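Uncharacterized protein (Enterococcus faecalis, PDB 3D3Y) is of unknown function but resembles M16 metallopeptidases and may bind a metal ion. Local coordinates at residues S47-T52 with Q133-N138; R43-S48 with A186-Y191; S54-N59 with I117-I122. One frame throughout, in Å; residues are numbered along the deposited sequence.

Contacts 1 and 2 both use helix 40-52, sharing Ser47 and Ser48, and their centres lie about 9 Å apart. Contact 2 is the buried one: all five touching residues are enclosed, leucines pack against leucine, and one arginine-tyrosine bond is the direct polar link. Contact 1 is partly buried and mostly polar, with a carboxylate, a guanidinium, two hydroxyls and bridging water. The two meet where Leu49 touches Leu188. Contact 3, about 13 Å from either centre, joins two connecting segments near the surface through a backbone bond and waters; Met50 packs on Ile117 between contacts 1 and 3. The HxxEH signature of active M16 peptidases is not found in helix 40-52, consistent with a non-catalytic relative.

Contact 1: S47-T52 with Q133-N138; sequences SSLMET and QREKEN
Arg134 NH2 serves two oxygens at once, donating to Thr52 OG1 across the contact at 3.2 Å and forming a salt bridge to Glu135 OE2 of its own helix at 2.8 Å. The bond to threonine is moderately bent, with an N-H...O angle of 148°, and OG1 lies close to the guanidinium plane. Thr52 OG1 also pairs with a water that makes a weak bond to Arg134 NH1. Glu135 fills the middle of the interface. Its chain bends at chi2 (-45°), laying the carboxylate alongside helix 40-52, where OE1 passes 3.5 Å from Ser48 CB. Thr52 CG2 packs near OE2. At the Ser48 end a second water accepts from Ser48 OG at 2.7 Å and donates to both Glu135 O and Glu135 OE1. On the apolar side Leu49 CD2 touches Glu135 CB at 3.7 Å, the side chains heading opposite ways as they pass. Phe132 also packs on Leu49. Helix 40-52 thus meets helix 129-148 through a partly water-mediated polar seam, the segments crossing at 131° with axes 9.6 Å apart. The largely enclosed carboxylate, held by arginine at one oxygen and water at the other with Thr52 packed against it, probably favours its ionised form.

Contact 2: R43-S48 with A186-Y191; sequences RTLLSS and ASLAAY
Leu46 meets both Leu188 and Tyr191, and its atoms divide the work from root to tip. CB rests 3.7 Å from Leu188 CD1, and CD1 approaches that same methyl more loosely. CD2 comes 3.9 Å from Tyr191 CD2, oblique to the ring. With CG anti to the backbone N (chi1 -174°), the Leu46 branch is directed toward helix 185-198, and its side chain crosses that of Tyr191 at about a right angle. Beside it, Leu45 CD2 touches Leu188 CD2 at 3.8 Å, giving Leu188 one methyl for each neighbour. The polar end of the interface belongs to Arg43, whose NH1 donates to Tyr191 OH at 2.9 Å with an N-H...O angle of 162°. The hydroxyl lies at the guanidinium edge, in its plane, while guanidinium and ring planes stand 81° apart. The aliphatic part joins in: Arg43 CG lies 3.1 Å from Tyr191 OH, oblique to the ring. Arg43 NH1 also forms a salt bridge with Asp199, and NE bonds His86, so the group is fixed from several directions. Helix 40-52 crosses helix 185-198 at a right angle here; Phe127 of strand 126-127, Phe132 of helix 129-148 and Phe88 of strand 85-95 close round these leucines.

Contact 3: S54-N59 with I117-I122; sequences SLNYPN and IFAPNI
Leu55 N donates to Ala119 O at 2.9 Å, with an N-H...O angle of 155°, joining a type I beta turn over Ser54-Tyr57 to the segment that leaves helix 105-118. The turn is supported by helical phi/psi at Leu55, by a psi of -7° at Asn56 and by a weak bond from Tyr57 N to Ser54 O; Ser54 N bonds Tyr57 O as well. On the other side, Asn121 is the centre of an inverse gamma turn, in which Ile122 N bonds Pro120 O weakly. These bends bring the chains within 4.0 Å at the CA atoms of Leu55 and Asn121. Among the side chains, Leu55 CB packs against Ala119 CB at 4.2 Å and lies 3.4 Å from Pro120 O. Its CG, anti to the backbone N (chi1 -171°), sends CD1 to 4.0 Å from Ile122 O. Asn121 CB rests against Ser54 C at 3.7 Å, while its OD1 bonds Gln123 and its ND2 bonds Asn53. Asn56 ND2 passes near Ala119 CB but bonds Glu115. A water takes hydrogens from Ser54 OG and Asn56 N and gives one to Ala119 O, so that carbonyl accepts two bonds. Another water donates to Pro58 O at 2.6 Å and accepts from Asn121 ND2 at 3.1 Å.

Contact 1: S47-T52 with Q133-N138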
loop_
_atom_site.group_PDB
_atom_site.type_symbol
_atom_site.label_atom_id
_atom_site.label_comp_id
_atom_site.label_asym_id
_atom_site.label_seq_id
_atom_site.Cartn_x
_atom_site.Cartn_y
_atom_site.Cartn_z
ATOM N N SER A 47 10.884 -2.588 -10.682
ATOM C CA SER A 47 10.264 -1.279 -10.815
ATOM C C SER A 47 11.344 -0.192 -10.940
ATOM O O SER A 47 11.163 0.783 -11.693
ATOM C CB SER A 47 9.288 -1.002 -9.652
ATOM O OG SER A 47 9.969 -0.672 -8.453
ATOM N N SER A 48 12.473 -0.340 -10.232
ATOM C CA SER A 48 13.561 0.629 -10.399
ATOM C C SER A 48 14.247 0.485 -11.759
ATOM O O SER A 48 14.589 1.470 -12.379
ATOM C CB SER A 48 14.623 0.471 -9.326
ATOM O OG SER A 48 14.155 1.032 -8.123
ATOM N N LEU A 49 14.398 -0.744 -12.231
ATOM C CA LEU A 49 15.110 -0.981 -13.480
ATOM C C LEU A 49 14.324 -0.417 -14.646
ATOM O O LEU A 49 14.918 0.253 -15.529
ATOM C CB LEU A 49 15.397 -2.471 -13.683
ATOM C CG LEU A 49 16.356 -3.144 -12.689
ATOM C CD1 LEU A 49 16.307 -4.674 -12.776
ATOM C CD2 LEU A 49 17.824 -2.682 -12.894
HETATM N N MSE A 50 13.009 -0.649 -14.649
HETATM C CA MSE A 50 12.203 -0.255 -15.804
HETATM C C MSE A 50 11.947 1.250 -15.852
HETATM O O MSE A 50 11.630 1.799 -16.911
HETATM C CB MSE A 50 10.904 -1.048 -15.837
HETATM C CG MSE A 50 11.199 -2.542 -16.078
HETATM SE SE MSE A 50 9.531 -3.520 -16.112
HETATM C CE MSE A 50 8.606 -2.563 -17.541
ATOM N N GLU A 51 12.123 1.919 -14.713
ATOM C CA GLU A 51 11.907 3.363 -14.603
ATOM C C GLU A 51 13.129 4.186 -15.034
ATOM O O GLU A 51 12.979 5.272 -15.607
ATOM C CB GLU A 51 11.578 3.687 -13.134
ATOM C CG GLU A 51 11.309 5.129 -12.831
ATOM C CD GLU A 51 11.097 5.345 -11.327
ATOM O OE1 GLU A 51 12.071 5.184 -10.567
ATOM O OE2 GLU A 51 9.960 5.632 -10.910
ATOM N N THR A 52 14.329 3.687 -14.726
ATOM C CA THR A 52 15.550 4.484 -14.830
ATOM C C THR A 52 15.981 4.710 -16.286
ATOM O O THR A 52 16.456 5.798 -16.634
ATOM C CB THR A 52 16.673 3.877 -13.982
ATOM O OG1 THR A 52 17.838 4.717 -14.027
ATOM C CG2 THR A 52 17.048 2.465 -14.448
ATOM N N GLN A 133 23.594 -3.023 -11.569
ATOM C CA GLN A 133 24.356 -2.887 -10.336
ATOM C C GLN A 133 24.016 -1.596 -9.581
ATOM O O GLN A 133 23.849 -1.623 -8.354
ATOM C CB GLN A 133 25.835 -2.968 -10.672
ATOM C CG GLN A 133 26.828 -2.533 -9.604
ATOM C CD GLN A 133 28.003 -1.859 -10.277
ATOM O OE1 GLN A 133 27.870 -0.725 -10.788
ATOM N NE2 GLN A 133 29.141 -2.558 -10.347
ATOM N N ARG A 134 23.908 -0.480 -10.309
ATOM C CA ARG A 134 23.492 0.790 -9.726
ATOM C C ARG A 134 22.147 0.680 -9.005
ATOM O O ARG A 134 22.027 1.124 -7.849
ATOM C CB ARG A 134 23.422 1.887 -10.787
ATOM C CG ARG A 134 22.797 3.219 -10.265
ATOM C CD ARG A 134 23.079 4.422 -11.195
ATOM N NE ARG A 134 23.055 4.073 -12.632
ATOM C CZ ARG A 134 21.957 3.922 -13.378
ATOM N NH1 ARG A 134 22.078 3.606 -14.665
ATOM N NH2 ARG A 134 20.742 4.082 -12.855
ATOM N N GLU A 135 21.142 0.102 -9.668
ATOM C CA GLU A 135 19.792 0.010 -9.063
ATOM C C GLU A 135 19.725 -0.968 -7.891
ATOM O O GLU A 135 18.981 -0.750 -6.921
ATOM C CB GLU A 135 18.726 -0.361 -10.107
ATOM C CG GLU A 135 18.444 0.733 -11.157
ATOM C CD GLU A 135 18.300 2.110 -10.533
ATOM O OE1 GLU A 135 17.653 2.229 -9.481
ATOM O OE2 GLU A 135 18.868 3.082 -11.074
ATOM N N LYS A 136 20.503 -2.045 -7.985
ATOM C CA LYS A 136 20.612 -3.009 -6.890
ATOM C C LYS A 136 21.216 -2.320 -5.635
ATOM O O LYS A 136 20.667 -2.433 -4.531
ATOM C CB LYS A 136 21.454 -4.206 -7.306
ATOM C CG LYS A 136 21.503 -5.314 -6.223
ATOM C CD LYS A 136 22.227 -6.589 -6.707
ATOM C CE LYS A 136 22.310 -7.619 -5.572
ATOM N NZ LYS A 136 22.976 -8.911 -6.041
ATOM N N GLU A 137 22.339 -1.630 -5.828
ATOM C CA GLU A 137 22.973 -0.831 -4.781
ATOM C C GLU A 137 22.007 0.224 -4.213
ATOM O O GLU A 137 21.973 0.397 -2.993
ATOM C CB GLU A 137 24.229 -0.142 -5.326
ATOM C CG GLU A 137 25.398 -1.080 -5.588
ATOM C CD GLU A 137 26.574 -0.419 -6.326
ATOM O OE1 GLU A 137 26.472 0.755 -6.761
ATOM O OE2 GLU A 137 27.602 -1.102 -6.490
ATOM N N ASN A 138 21.231 0.905 -5.077
ATOM C CA ASN A 138 20.240 1.908 -4.635
ATOM C C ASN A 138 19.147 1.292 -3.776
ATOM O O ASN A 138 18.791 1.845 -2.742
ATOM C CB ASN A 138 19.550 2.643 -5.803
ATOM C CG ASN A 138 20.483 3.611 -6.527
ATOM O OD1 ASN A 138 21.603 3.835 -6.087
ATOM N ND2 ASN A 138 20.026 4.158 -7.655
HETATM O O HOH W 1 16.596 0.698 -7.006
HETATM O O HOH W 2 19.913 5.074 -16.392
#

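Contact 2: R43-S48 with A186-Y191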
loop_
_atom_site.group_PDB
_atom_site.type_symbol
_atom_site.label_atom_id
_atom_site.label_comp_id
_atom_site.label_asym_id
_atom_site.label_seq_id
_atom_site.Cartn_x
_atom_site.Cartn_y
_atom_site.Cartn_z
ATOM N N ARG A 43 10.038 -7.945 -7.988
ATOM C CA ARG A 43 9.142 -6.879 -8.458
ATOM C C ARG A 43 9.641 -5.509 -8.025
ATOM O O ARG A 43 9.637 -4.551 -8.809
ATOM C CB ARG A 43 7.714 -7.126 -7.960
ATOM C CG ARG A 43 7.093 -8.323 -8.651
ATOM C CD ARG A 43 5.807 -8.822 -7.995
ATOM N NE ARG A 43 4.611 -7.976 -8.217
ATOM C CZ ARG A 43 3.870 -7.970 -9.325
ATOM N NH1 ARG A 43 4.240 -8.681 -10.392
ATOM N NH2 ARG A 43 2.772 -7.203 -9.393
ATOM N N THR A 44 10.018 -5.380 -6.769
ATOM C CA THR A 44 10.558 -4.092 -6.275
ATOM C C THR A 44 11.759 -3.592 -7.075
ATOM O O THR A 44 11.800 -2.406 -7.472
ATOM C CB THR A 44 10.900 -4.174 -4.771
ATOM O OG1 THR A 44 9.737 -4.604 -4.084
ATOM C CG2 THR A 44 11.383 -2.830 -4.179
ATOM N N LEU A 45 12.746 -4.454 -7.275
ATOM C CA LEU A 45 13.939 -4.052 -8.034
ATOM C C LEU A 45 13.609 -3.780 -9.506
ATOM O O LEU A 45 14.121 -2.828 -10.117
ATOM C CB LEU A 45 15.048 -5.121 -7.943
ATOM C CG LEU A 45 16.370 -4.862 -8.704
ATOM C CD1 LEU A 45 16.986 -3.466 -8.283
ATOM C CD2 LEU A 45 17.354 -5.986 -8.370
ATOM N N LEU A 46 12.763 -4.627 -10.080
ATOM C CA LEU A 46 12.311 -4.427 -11.448
ATOM C C LEU A 46 11.678 -3.036 -11.646
ATOM O O LEU A 46 11.870 -2.395 -12.676
ATOM C CB LEU A 46 11.313 -5.515 -11.830
ATOM C CG LEU A 46 10.885 -5.470 -13.296
ATOM C CD1 LEU A 46 12.083 -5.683 -14.287
ATOM C CD2 LEU A 46 9.807 -6.531 -13.520
ATOM N N SER A 47 10.884 -2.588 -10.682
ATOM C CA SER A 47 10.264 -1.279 -10.815
ATOM C C SER A 47 11.344 -0.192 -10.940
ATOM O O SER A 47 11.163 0.783 -11.693
ATOM C CB SER A 47 9.288 -1.002 -9.652
ATOM O OG SER A 47 9.969 -0.672 -8.453
ATOM N N SER A 48 12.473 -0.340 -10.232
ATOM C CA SER A 48 13.561 0.629 -10.399
ATOM C C SER A 48 14.247 0.485 -11.759
ATOM O O SER A 48 14.589 1.470 -12.379
ATOM C CB SER A 48 14.623 0.471 -9.326
ATOM O OG SER A 48 14.155 1.032 -8.123
ATOM N N ALA A 186 20.421 -11.407 -14.665
ATOM C CA ALA A 186 19.710 -12.546 -15.273
ATOM C C ALA A 186 18.380 -12.885 -14.586
ATOM O O ALA A 186 17.381 -13.045 -15.260
ATOM C CB ALA A 186 20.612 -13.783 -15.304
ATOM N N SER A 187 18.387 -13.040 -13.259
ATOM C CA SER A 187 17.178 -13.318 -12.503
ATOM C C SER A 187 16.092 -12.259 -12.734
ATOM O O SER A 187 14.886 -12.590 -12.877
ATOM C CB SER A 187 17.490 -13.523 -10.996
ATOM O OG SER A 187 17.795 -12.298 -10.332
ATOM N N LEU A 188 16.513 -11.003 -12.828
ATOM C CA LEU A 188 15.567 -9.895 -13.077
ATOM C C LEU A 188 15.003 -9.862 -14.498
ATOM O O LEU A 188 13.824 -9.544 -14.666
ATOM C CB LEU A 188 16.146 -8.509 -12.722
ATOM C CG LEU A 188 15.736 -7.983 -11.347
ATOM C CD1 LEU A 188 14.247 -7.733 -11.335
ATOM C CD2 LEU A 188 16.130 -9.013 -10.263
ATOM N N ALA A 189 15.839 -10.168 -15.494
ATOM C CA ALA A 189 15.390 -10.305 -16.884
ATOM C C ALA A 189 14.443 -11.508 -17.036
ATOM O O ALA A 189 13.436 -11.430 -17.742
ATOM C CB ALA A 189 16.579 -10.466 -17.813
ATOM N N ALA A 190 14.776 -12.619 -16.383
ATOM C CA ALA A 190 13.864 -13.749 -16.368
ATOM C C ALA A 190 12.535 -13.366 -15.708
ATOM O O ALA A 190 11.451 -13.711 -16.217
ATOM C CB ALA A 190 14.504 -14.975 -15.681
ATOM N N TYR A 191 12.611 -12.659 -14.583
ATOM C CA TYR A 191 11.395 -12.281 -13.876
ATOM C C TYR A 191 10.542 -11.318 -14.741
ATOM O O TYR A 191 9.316 -11.506 -14.870
ATOM C CB TYR A 191 11.643 -11.717 -12.446
ATOM C CG TYR A 191 10.289 -11.374 -11.888
ATOM C CD1 TYR A 191 9.373 -12.416 -11.622
ATOM C CD2 TYR A 191 9.854 -10.042 -11.783
ATOM C CE1 TYR A 191 8.082 -12.146 -11.225
ATOM C CE2 TYR A 191 8.540 -9.745 -11.366
ATOM C CZ TYR A 191 7.674 -10.817 -11.084
ATOM O OH TYR A 191 6.391 -10.599 -10.692
#

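Contact 3: S54-N59 with I117-I122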
loop_
_atom_site.group_PDB
_atom_site.type_symbol
_atom_site.label_atom_id
_atom_site.label_comp_id
_atom_site.label_asym_id
_atom_site.label_seq_id
_atom_site.Cartn_x
_atom_site.Cartn_y
_atom_site.Cartn_z
ATOM N N SER A 54 15.504 2.568 -20.582
ATOM C CA SER A 54 14.969 1.453 -21.362
ATOM C C SER A 54 15.907 1.209 -22.544
ATOM O O SER A 54 16.874 1.946 -22.733
ATOM C CB SER A 54 13.529 1.745 -21.825
ATOM O OG SER A 54 13.502 2.745 -22.839
ATOM N N LEU A 55 15.610 0.202 -23.353
ATOM C CA LEU A 55 16.481 -0.123 -24.501
ATOM C C LEU A 55 16.763 1.097 -25.390
ATOM O O LEU A 55 17.905 1.318 -25.822
ATOM C CB LEU A 55 15.834 -1.201 -25.356
ATOM C CG LEU A 55 16.712 -1.787 -26.451
ATOM C CD1 LEU A 55 17.849 -2.608 -25.819
ATOM C CD2 LEU A 55 15.849 -2.626 -27.401
ATOM N N ASN A 56 15.714 1.861 -25.688
ATOM C CA ASN A 56 15.799 2.962 -26.653
ATOM C C ASN A 56 15.909 4.348 -26.022
ATOM O O ASN A 56 16.149 5.327 -26.730
ATOM C CB ASN A 56 14.650 2.883 -27.661
ATOM C CG ASN A 56 14.700 1.595 -28.484
ATOM O OD1 ASN A 56 15.759 1.233 -29.027
ATOM N ND2 ASN A 56 13.578 0.880 -28.545
ATOM N N TYR A 57 15.765 4.415 -24.696
ATOM C CA TYR A 57 16.162 5.587 -23.905
ATOM C C TYR A 57 17.196 5.109 -22.873
ATOM O O TYR A 57 16.887 4.983 -21.681
ATOM C CB TYR A 57 14.929 6.232 -23.242
ATOM C CG TYR A 57 13.852 6.507 -24.260
ATOM C CD1 TYR A 57 14.036 7.479 -25.239
ATOM C CD2 TYR A 57 12.672 5.753 -24.287
ATOM C CE1 TYR A 57 13.069 7.712 -26.213
ATOM C CE2 TYR A 57 11.678 6.001 -25.263
ATOM C CZ TYR A 57 11.900 6.979 -26.222
ATOM O OH TYR A 57 10.949 7.234 -27.203
ATOM N N PRO A 58 18.409 4.764 -23.353
ATOM C CA PRO A 58 19.377 3.953 -22.577
ATOM C C PRO A 58 20.027 4.605 -21.373
ATOM O O PRO A 58 20.827 3.971 -20.699
ATOM C CB PRO A 58 20.444 3.563 -23.613
ATOM C CG PRO A 58 20.345 4.564 -24.703
ATOM C CD PRO A 58 18.895 5.047 -24.720
ATOM N N ASN A 59 19.695 5.855 -21.097
ATOM C CA ASN A 59 20.164 6.479 -19.883
ATOM C C ASN A 59 19.171 7.529 -19.443
ATOM O O ASN A 59 18.211 7.810 -20.159
ATOM C CB ASN A 59 21.600 7.019 -20.051
ATOM C CG ASN A 59 21.706 8.108 -21.081
ATOM O OD1 ASN A 59 20.968 9.077 -21.047
ATOM N ND2 ASN A 59 22.645 7.960 -21.997
ATOM N N ILE A 117 7.489 -0.723 -21.323
ATOM C CA ILE A 117 6.989 -2.055 -20.959
ATOM C C ILE A 117 7.554 -3.195 -21.797
ATOM O O ILE A 117 7.931 -4.250 -21.253
ATOM C CB ILE A 117 5.451 -2.074 -20.969
ATOM C CG1 ILE A 117 4.929 -1.097 -19.898
ATOM C CG2 ILE A 117 4.924 -3.490 -20.761
ATOM C CD1 ILE A 117 3.405 -0.915 -19.966
ATOM N N PHE A 118 7.648 -2.969 -23.105
ATOM C CA PHE A 118 8.050 -4.006 -24.043
ATOM C C PHE A 118 9.475 -3.889 -24.575
ATOM O O PHE A 118 9.963 -4.793 -25.252
ATOM C CB PHE A 118 7.037 -4.036 -25.188
ATOM C CG PHE A 118 5.646 -4.384 -24.735
ATOM C CD1 PHE A 118 5.263 -5.714 -24.611
ATOM C CD2 PHE A 118 4.727 -3.383 -24.415
ATOM C CE1 PHE A 118 3.981 -6.047 -24.179
ATOM C CE2 PHE A 118 3.441 -3.706 -23.978
ATOM C CZ PHE A 118 3.079 -5.054 -23.852
ATOM N N ALA A 119 10.143 -2.775 -24.294
ATOM C CA ALA A 119 11.528 -2.625 -24.737
ATOM C C ALA A 119 12.399 -2.186 -23.575
ATOM O O ALA A 119 13.027 -1.135 -23.635
ATOM C CB ALA A 119 11.655 -1.645 -25.954
ATOM N N PRO A 120 12.444 -3.004 -22.505
ATOM C CA PRO A 120 13.307 -2.652 -21.385
ATOM C C PRO A 120 14.765 -2.823 -21.787
ATOM O O PRO A 120 15.056 -3.381 -22.857
ATOM C CB PRO A 120 12.923 -3.687 -20.336
ATOM C CG PRO A 120 12.516 -4.876 -21.132
ATOM C CD PRO A 120 11.712 -4.267 -22.230
ATOM N N ASN A 121 15.663 -2.366 -20.930
ATOM C CA ASN A 121 17.080 -2.336 -21.237
ATOM C C ASN A 121 17.717 -3.704 -20.945
ATOM O O ASN A 121 18.520 -3.858 -20.022
ATOM C CB ASN A 121 17.752 -1.208 -20.444
ATOM C CG ASN A 121 19.141 -0.870 -20.974
ATOM O OD1 ASN A 121 19.576 -1.401 -22.002
ATOM N ND2 ASN A 121 19.853 0.027 -20.261
ATOM N N ILE A 122 17.306 -4.698 -21.729
ATOM C CA ILE A 122 17.802 -6.061 -21.587
ATOM C C ILE A 122 18.553 -6.406 -22.851
ATOM O O ILE A 122 18.058 -6.121 -23.968
ATOM C CB ILE A 122 16.627 -7.078 -21.365
ATOM C CG1 ILE A 122 15.804 -6.701 -20.104
ATOM C CG2 ILE A 122 17.152 -8.554 -21.361
ATOM C CD1 ILE A 122 14.621 -7.590 -19.853
HETATM O O HOH W 3 12.917 1.356 -25.087
HETATM O O HOH W 4 22.270 1.817 -20.792
#